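Side-chain contacts in uridine phosphorylase (Phytophthora capsici LT1534, PDB 6KD3), which catalyses the reversible phosphorolysis of uridine to uracil and ribose 1-phosphate in an oomycete plant pathogen: residues H28-F33 with L127-A132; G218-A223 with N277-L282; V187-I192 with K304-A309. All coordinates share one frame; numbering follows the deposited sequence.

Contact 1. Residues H28-F33 with L127-A132; sequences HSDVLF and LEYAGA
Asp-30 and Tyr-129 meet across a wide backbone gap: their CA atoms, the nearest pair between the two segments, stand 9.7 Å apart, so the long tyrosine side chain covers most of the distance. Residues 29-32 are extended, with a short, weakly bonded strand at 31-32, whereas 127-132 holds the last turn of helix 112-130 and the first residues after it. The helix gives way at Gly-131, whose positive phi of 85° would press a side chain against the preceding carbonyl, a place that suits glycine.

Tyr-129 donates from OH to Asp-30 OD2 at 2.8 Å, although the exact place of that oxygen is not secure. OD2 lies at the edge of the ring, near its plane, and the carboxylate is turned 79° from the ring. A chi1 of 176° sets CG of Asp-30 opposite its own N, beside the carbonyl carbon, and carries OD2 to the phenol. A phenol donor suits this buried carboxylate by offering its charge a hydrogen bond, and a long, weak ion pair with Lys-125 probably adds a little more. Ile-24 and Val-47 pack on the tyrosine, while Leu-32, pointing the same way as Asp-30, rests on Glu-122, Lys-125 and Leu-126.

The contact sets the N-terminal segment beside the end of the helix of a beta-alpha-beta crossover, the unit linking parallel strands 104-108 and 136-141 in this phosphorylase-superfamily fold.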
loop_
_atom_site.group_PDB
_atom_site.type_symbol
_atom_site.label_atom_id
_atom_site.label_comp_id
_atom_site.label_asym_id
_atom_site.label_seq_id
_atom_site.Cartn_x
_atom_site.Cartn_y
_atom_site.Cartn_z
ATOM N N HIS A 28 6.001 27.738 -8.248
ATOM C CA HIS A 28 6.256 28.642 -7.129
ATOM C C HIS A 28 6.572 27.859 -5.859
ATOM O O HIS A 28 7.543 28.158 -5.154
ATOM C CB HIS A 28 5.041 29.561 -6.902
ATOM C CG HIS A 28 4.883 30.641 -7.929
ATOM N N SER A 29 5.761 26.842 -5.563
ATOM C CA SER A 29 5.820 26.171 -4.271
ATOM C C SER A 29 5.482 24.693 -4.438
ATOM O O SER A 29 4.636 24.318 -5.258
ATOM C CB SER A 29 4.867 26.815 -3.240
ATOM O OG SER A 29 3.508 26.527 -3.522
ATOM N N ASP A 30 6.152 23.852 -3.650
ATOM C CA ASP A 30 5.916 22.419 -3.707
ATOM C C ASP A 30 5.399 21.896 -2.382
ATOM O O ASP A 30 5.972 22.167 -1.312
ATOM C CB ASP A 30 7.151 21.619 -4.106
ATOM C CG ASP A 30 6.888 20.125 -4.060
ATOM O OD1 ASP A 30 5.696 19.738 -4.035
ATOM O OD2 ASP A 30 7.858 19.335 -4.077
ATOM N N VAL A 31 4.325 21.122 -2.491
ATOM C CA VAL A 31 3.724 20.402 -1.386
ATOM C C VAL A 31 3.903 18.915 -1.657
ATOM O O VAL A 31 3.738 18.439 -2.794
ATOM C CB VAL A 31 2.235 20.774 -1.228
ATOM C CG1 VAL A 31 2.091 22.290 -1.143
ATOM N N LEU A 32 4.267 18.189 -0.623
ATOM C CA LEU A 32 4.275 16.741 -0.653
ATOM C C LEU A 32 3.098 16.293 0.211
ATOM O O LEU A 32 3.146 16.393 1.445
ATOM C CB LEU A 32 5.612 16.224 -0.156
ATOM C CG LEU A 32 6.829 16.805 -0.884
ATOM C CD1 LEU A 32 7.985 15.856 -0.720
ATOM C CD2 LEU A 32 6.591 17.047 -2.356
ATOM N N PHE A 33 2.011 15.865 -0.436
ATOM C CA PHE A 33 0.789 15.634 0.321
ATOM C C PHE A 33 1.018 14.604 1.407
ATOM O O PHE A 33 0.757 14.861 2.585
ATOM C CB PHE A 33 -0.361 15.191 -0.592
ATOM C CG PHE A 33 -1.147 16.333 -1.183
ATOM N N LEU A 127 14.521 15.198 -1.040
ATOM C CA LEU A 127 15.972 15.323 -1.023
ATOM C C LEU A 127 16.447 16.399 -1.995
ATOM O O LEU A 127 17.255 17.254 -1.623
ATOM C CB LEU A 127 16.622 13.983 -1.353
ATOM C CG LEU A 127 16.498 12.906 -0.268
ATOM C CD1 LEU A 127 17.006 11.577 -0.798
ATOM C CD2 LEU A 127 17.189 13.287 1.061
ATOM N N GLU A 128 15.959 16.373 -3.249
ATOM C CA GLU A 128 16.451 17.310 -4.266
ATOM C C GLU A 128 16.455 18.719 -3.743
ATOM O O GLU A 128 17.437 19.444 -3.911
ATOM C CB GLU A 128 15.612 17.273 -5.545
ATOM C CG GLU A 128 15.957 18.428 -6.492
ATOM N N TYR A 129 15.373 19.114 -3.086
ATOM C CA TYR A 129 15.340 20.418 -2.435
ATOM C C TYR A 129 16.406 20.510 -1.357
ATOM O O TYR A 129 17.144 21.499 -1.289
ATOM C CB TYR A 129 13.954 20.687 -1.855
ATOM C CG TYR A 129 12.860 20.580 -2.885
ATOM C CD1 TYR A 129 13.105 20.890 -4.217
ATOM C CD2 TYR A 129 11.584 20.159 -2.535
ATOM C CE1 TYR A 129 12.116 20.795 -5.169
ATOM C CE2 TYR A 129 10.592 20.055 -3.482
ATOM C CZ TYR A 129 10.863 20.389 -4.793
ATOM O OH TYR A 129 9.883 20.304 -5.740
ATOM N N ALA A 130 16.524 19.468 -0.524
ATOM C CA ALA A 130 17.619 19.400 0.437
ATOM C C ALA A 130 18.989 19.425 -0.252
ATOM O O ALA A 130 19.970 19.909 0.322
ATOM C CB ALA A 130 17.476 18.133 1.287
ATOM N N GLY A 131 19.070 18.918 -1.481
ATOM C CA GLY A 131 20.309 18.889 -2.240
ATOM C C GLY A 131 21.178 17.693 -1.930
ATOM O O GLY A 131 22.408 17.774 -2.048
ATOM N N ALA A 132 20.554 16.574 -1.529
ATOM C CA ALA A 132 21.264 15.420 -0.983
ATOM C C ALA A 132 22.152 14.751 -2.033
ATOM O O ALA A 132 21.684 14.378 -3.120
ATOM C CB ALA A 132 20.256 14.419 -0.416
#

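Contact 2. Residues G218-A223 with N277-L282; sequences GRLDGA and NGDQVL
The guanidinium of Arg-219 and the carboxylate of Asp-279 are inclined by 46°, and the side chains run alongside one another with their ends pointing opposite ways instead of pairing head-on. The Asp-279 backbone oxygen approaches the guanidinium obliquely; NH2 gives it a hydrogen bond of 2.9 Å, weak because the N-H...O angle is only 123°. Asp-279 OD1, 4.4 Å from Arg-219 NH1, sits far above or below the plane of the guanidinium, so the attraction is one of charge alone. Within its own loop, Arg-219 NH2 also makes a salt bridge of 3.4 Å with Asp-221 OD2, whose hydrogen bond is weak.

A bend at chi3 (51°) brings the arginine's end nearer to Asp-279. An arginine fits because its several N-H groups can serve a carbonyl and a carboxylate together. The acid of Asp-279 has stronger partners: OD2 pairs with Lys-232 and OD1 with Arg-275. Its OD2 also lies against Leu-220, 3.8 Å from CB, the two side chains crossing at about a right angle.

In related uridine phosphorylases a glutamine and an arginine of an FYxGQxR motif contact uracil, and Arg-219 probably corresponds to that arginine. Lys-125 of the second subunit hydrogen-bonds to Asp-221 O. The contact joins the loop between strand 206-209 and helix 230-242 to the one running from strand 265-269 to helix 285-291.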
loop_
_atom_site.group_PDB
_atom_site.type_symbol
_atom_site.label_atom_id
_atom_site.label_comp_id
_atom_site.label_asym_id
_atom_site.label_seq_id
_atom_site.Cartn_x
_atom_site.Cartn_y
_atom_site.Cartn_z
ATOM N N GLY A 218 2.013 -17.899 -5.634
ATOM C CA GLY A 218 1.737 -19.321 -5.545
ATOM C C GLY A 218 0.583 -19.727 -4.633
ATOM O O GLY A 218 -0.140 -20.671 -4.954
ATOM N N ARG A 219 0.342 -19.000 -3.553
ATOM C CA ARG A 219 -0.205 -19.615 -2.351
ATOM C C ARG A 219 -1.581 -20.260 -2.546
ATOM O O ARG A 219 -2.309 -19.996 -3.507
ATOM C CB ARG A 219 -0.262 -18.582 -1.247
ATOM C CG ARG A 219 1.022 -17.814 -1.181
ATOM C CD ARG A 219 0.815 -16.684 -0.296
ATOM N NE ARG A 219 0.235 -17.112 0.964
ATOM C CZ ARG A 219 0.939 -17.515 2.011
ATOM N NH1 ARG A 219 2.263 -17.549 1.957
ATOM N NH2 ARG A 219 0.310 -17.876 3.117
ATOM N N LEU A 220 -1.922 -21.130 -1.591
ATOM C CA LEU A 220 -3.032 -22.077 -1.683
ATOM C C LEU A 220 -4.081 -21.823 -0.613
ATOM O O LEU A 220 -4.804 -22.746 -0.229
ATOM C CB LEU A 220 -2.536 -23.526 -1.563
ATOM C CG LEU A 220 -1.906 -24.293 -2.732
ATOM C CD1 LEU A 220 -1.137 -25.586 -2.295
ATOM C CD2 LEU A 220 -3.010 -24.626 -3.745
ATOM N N ASP A 221 -4.167 -20.601 -0.108
ATOM C CA ASP A 221 -5.109 -20.279 0.949
ATOM C C ASP A 221 -5.599 -18.833 0.787
ATOM O O ASP A 221 -5.593 -18.029 1.723
ATOM C CB ASP A 221 -4.443 -20.519 2.294
ATOM C CG ASP A 221 -3.136 -19.822 2.378
ATOM O OD1 ASP A 221 -2.688 -19.418 1.289
ATOM O OD2 ASP A 221 -2.560 -19.662 3.488
ATOM N N GLY A 222 -6.019 -18.489 -0.424
ATOM C CA GLY A 222 -6.664 -17.224 -0.705
ATOM C C GLY A 222 -8.168 -17.374 -0.783
ATOM O O GLY A 222 -8.793 -18.078 0.014
ATOM N N ALA A 223 -8.764 -16.703 -1.753
ATOM C CA ALA A 223 -10.198 -16.816 -1.955
ATOM C C ALA A 223 -10.552 -16.909 -3.433
ATOM O O ALA A 223 -11.743 -16.907 -3.762
ATOM C CB ALA A 223 -10.917 -15.630 -1.294
ATOM N N ASN A 277 8.696 -26.046 0.929
ATOM C CA ASN A 277 8.082 -26.992 1.857
ATOM C C ASN A 277 6.646 -26.655 2.266
ATOM O O ASN A 277 6.007 -27.487 2.918
ATOM C CB ASN A 277 8.931 -27.129 3.135
ATOM C CG ASN A 277 10.132 -28.030 2.940
ATOM N N GLY A 278 6.122 -25.479 1.926
ATOM C CA GLY A 278 4.798 -25.107 2.386
ATOM C C GLY A 278 4.347 -23.702 2.015
ATOM O O GLY A 278 4.799 -23.142 1.013
ATOM N N ASP A 279 3.447 -23.134 2.831
ATOM C CA ASP A 279 2.789 -21.851 2.578
ATOM C C ASP A 279 2.477 -21.122 3.882
ATOM O O ASP A 279 2.161 -19.923 3.875
ATOM C CB ASP A 279 1.505 -22.049 1.782
ATOM C CG ASP A 279 1.749 -22.047 0.318
ATOM O OD1 ASP A 279 2.721 -21.375 -0.075
ATOM O OD2 ASP A 279 1.004 -22.707 -0.444
ATOM N N GLN A 280 2.531 -21.847 4.997
ATOM C CA GLN A 280 2.521 -21.269 6.332
ATOM C C GLN A 280 3.704 -21.870 7.079
ATOM O O GLN A 280 4.272 -22.883 6.653
ATOM C CB GLN A 280 1.177 -21.521 7.063
ATOM C CG GLN A 280 0.787 -20.483 8.143
ATOM C CD GLN A 280 -0.643 -20.662 8.666
ATOM O OE1 GLN A 280 -1.592 -20.821 7.892
ATOM N NE2 GLN A 280 -0.795 -20.627 9.984
ATOM N N VAL A 281 4.049 -21.235 8.208
ATOM C CA VAL A 281 5.339 -21.388 8.887
ATOM C C VAL A 281 5.317 -22.486 9.948
ATOM O O VAL A 281 4.262 -23.070 10.240
ATOM C CB VAL A 281 5.778 -20.045 9.506
ATOM C CG2 VAL A 281 6.109 -19.024 8.389
ATOM N N LEU A 282 6.499 -22.777 10.539
ATOM C CA LEU A 282 6.681 -23.922 11.437
ATOM C C LEU A 282 7.333 -23.576 12.770
ATOM O O LEU A 282 6.911 -24.107 13.802
ATOM C CB LEU A 282 7.507 -25.005 10.733
ATOM C CG LEU A 282 6.688 -25.973 9.865
#

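Contact 3. Residues V187-I192 with K304-A309; sequences VREEII and KSKVNA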
loop_
_atom_site.group_PDB
_atom_site.type_symbol
_atom_site.label_atom_id
_atom_site.label_comp_id
_atom_site.label_asym_id
_atom_site.label_seq_id
_atom_site.Cartn_x
_atom_site.Cartn_y
_atom_site.Cartn_z
ATOM N N VAL A 187 25.212 -3.322 -2.373
ATOM C CA VAL A 187 24.972 -4.720 -2.005
ATOM C C VAL A 187 26.257 -5.393 -1.521
ATOM O O VAL A 187 26.243 -6.158 -0.547
ATOM C CB VAL A 187 24.365 -5.480 -3.191
ATOM C CG1 VAL A 187 24.619 -7.029 -3.062
ATOM C CG2 VAL A 187 22.898 -5.194 -3.232
ATOM N N ARG A 188 27.385 -5.123 -2.205
ATOM C CA ARG A 188 28.682 -5.597 -1.735
ATOM C C ARG A 188 28.984 -5.076 -0.346
ATOM O O ARG A 188 29.667 -5.747 0.429
ATOM C CB ARG A 188 29.783 -5.180 -2.702
ATOM C CG ARG A 188 29.580 -5.683 -4.123
ATOM N N GLU A 189 28.487 -3.896 -0.008
ATOM C CA GLU A 189 28.800 -3.340 1.299
ATOM C C GLU A 189 27.850 -3.853 2.363
ATOM O O GLU A 189 28.218 -3.876 3.545
ATOM C CB GLU A 189 28.770 -1.812 1.260
ATOM C CG GLU A 189 29.822 -1.216 0.373
ATOM C CD GLU A 189 29.358 0.062 -0.278
ATOM O OE1 GLU A 189 29.178 1.075 0.456
ATOM O OE2 GLU A 189 29.166 0.050 -1.522
ATOM N N GLU A 190 26.628 -4.244 1.970
ATOM C CA GLU A 190 25.770 -4.990 2.891
ATOM C C GLU A 190 26.290 -6.414 3.072
ATOM O O GLU A 190 26.429 -6.901 4.202
ATOM C CB GLU A 190 24.320 -4.995 2.402
ATOM C CG GLU A 190 23.678 -3.588 2.311
ATOM N N ILE A 191 26.621 -7.081 1.966
ATOM C CA ILE A 191 27.204 -8.419 2.045
ATOM C C ILE A 191 28.474 -8.400 2.894
ATOM O O ILE A 191 28.669 -9.258 3.766
ATOM C CB ILE A 191 27.469 -8.970 0.630
ATOM C CG1 ILE A 191 26.469 -10.080 0.310
ATOM N N ILE A 192 29.341 -7.401 2.673
ATOM C CA ILE A 192 30.584 -7.267 3.424
ATOM C C ILE A 192 30.287 -6.891 4.870
ATOM O O ILE A 192 31.206 -6.820 5.692
ATOM C CB ILE A 192 31.508 -6.222 2.779
ATOM C CG1 ILE A 192 32.967 -6.386 3.226
ATOM N N LYS A 304 26.158 2.294 10.777
ATOM C CA LYS A 304 27.137 2.836 11.713
ATOM C C LYS A 304 28.529 2.803 11.116
ATOM O O LYS A 304 29.332 3.724 11.332
ATOM C CB LYS A 304 27.107 2.050 13.022
ATOM C CG LYS A 304 28.437 1.985 13.769
ATOM C CD LYS A 304 28.203 1.664 15.235
ATOM C CE LYS A 304 29.215 2.356 16.135
ATOM N NZ LYS A 304 29.410 1.624 17.412
ATOM N N SER A 305 28.805 1.767 10.308
ATOM C CA SER A 305 30.104 1.553 9.685
ATOM C C SER A 305 30.344 2.457 8.480
ATOM O O SER A 305 31.498 2.611 8.063
ATOM C CB SER A 305 30.244 0.086 9.284
ATOM O OG SER A 305 31.393 -0.459 9.890
ATOM N N LYS A 306 29.292 3.044 7.910
ATOM C CA LYS A 306 29.438 4.153 6.972
ATOM C C LYS A 306 29.452 5.512 7.663
ATOM O O LYS A 306 29.865 6.511 7.053
ATOM C CB LYS A 306 28.282 4.151 5.984
ATOM C CG LYS A 306 28.115 2.918 5.161
ATOM C CD LYS A 306 27.349 3.307 3.913
ATOM C CE LYS A 306 28.079 4.365 3.109
ATOM N NZ LYS A 306 29.041 3.739 2.186
ATOM N N VAL A 307 28.957 5.579 8.898
ATOM C CA VAL A 307 29.065 6.790 9.692
ATOM C C VAL A 307 30.347 6.826 10.511
ATOM O O VAL A 307 30.832 7.918 10.838
ATOM C CB VAL A 307 27.833 6.925 10.598
ATOM C CG2 VAL A 307 26.568 6.768 9.763
ATOM N N ASN A 308 30.911 5.670 10.857
ATOM C CA ASN A 308 32.244 5.664 11.450
ATOM C C ASN A 308 33.288 6.144 10.452
ATOM O O ASN A 308 34.087 7.037 10.763
ATOM C CB ASN A 308 32.588 4.264 11.976
ATOM C CG ASN A 308 31.971 3.975 13.351
ATOM N N ALA A 309 33.257 5.602 9.231
ATOM C CA ALA A 309 34.299 5.793 8.227
ATOM C C ALA A 309 34.118 7.032 7.366
ATOM O O ALA A 309 35.046 7.398 6.637
ATOM C CB ALA A 309 34.371 4.573 7.305
#
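Glu-189 OE1 and Lys-306 NZ make the one contact between the two segments, a salt bridge of 3.2 Å in which the ammonium also donates a weak hydrogen bond. The side chains cross at about a right angle, with NZ at one carboxylate oxygen, and the two segments bury just 59 Å² between them. Long, flexible, charged residues suit such a site, because the nearest CA atoms, those of the same pair, are 9.4 Å apart.

The lysine does not arrive fully stretched: turns at chi3 (59°) and chi4 (86°) swing NZ round to the acid. In Glu-189 a chi2 of 147° leaves the chain slightly bent.

Further out, the helices themselves set the geometry. Helix 184-194 is seated through Val-187 and Ile-191, which touch Ile-155, with Ile-191 also on Val-204. Along helix 294-308, Lys-306 and Val-307 lean on Phe-56 of strand 56-60, and Val-307 reaches Leu-77 of helix 66-77. This is a surface interhelical salt bridge, joining the last helix to a neighbouring one in the alpha/beta fold of the phosphorylase superfamily.

How the contacts relate
From the N terminus, contact 1 comes first: it closes a loop that takes in strands 56-60 and 104-108, tying the start of the chain to the end of helix 112-130. Contact 3 opens later, at helix 184-194, and closes only at the last helix, 294-308; contact 2 is nested inside that loop, joining two of its surface loops. No loops cross. Contacts 1 and 2 lie on opposite sides of the chain's centre, their own centres 43 Å apart, yet the dimer brings their regions together: Val-31 of one subunit packs on Gln-280 of the other. Contact 3 touches no other protein chain of the assembly.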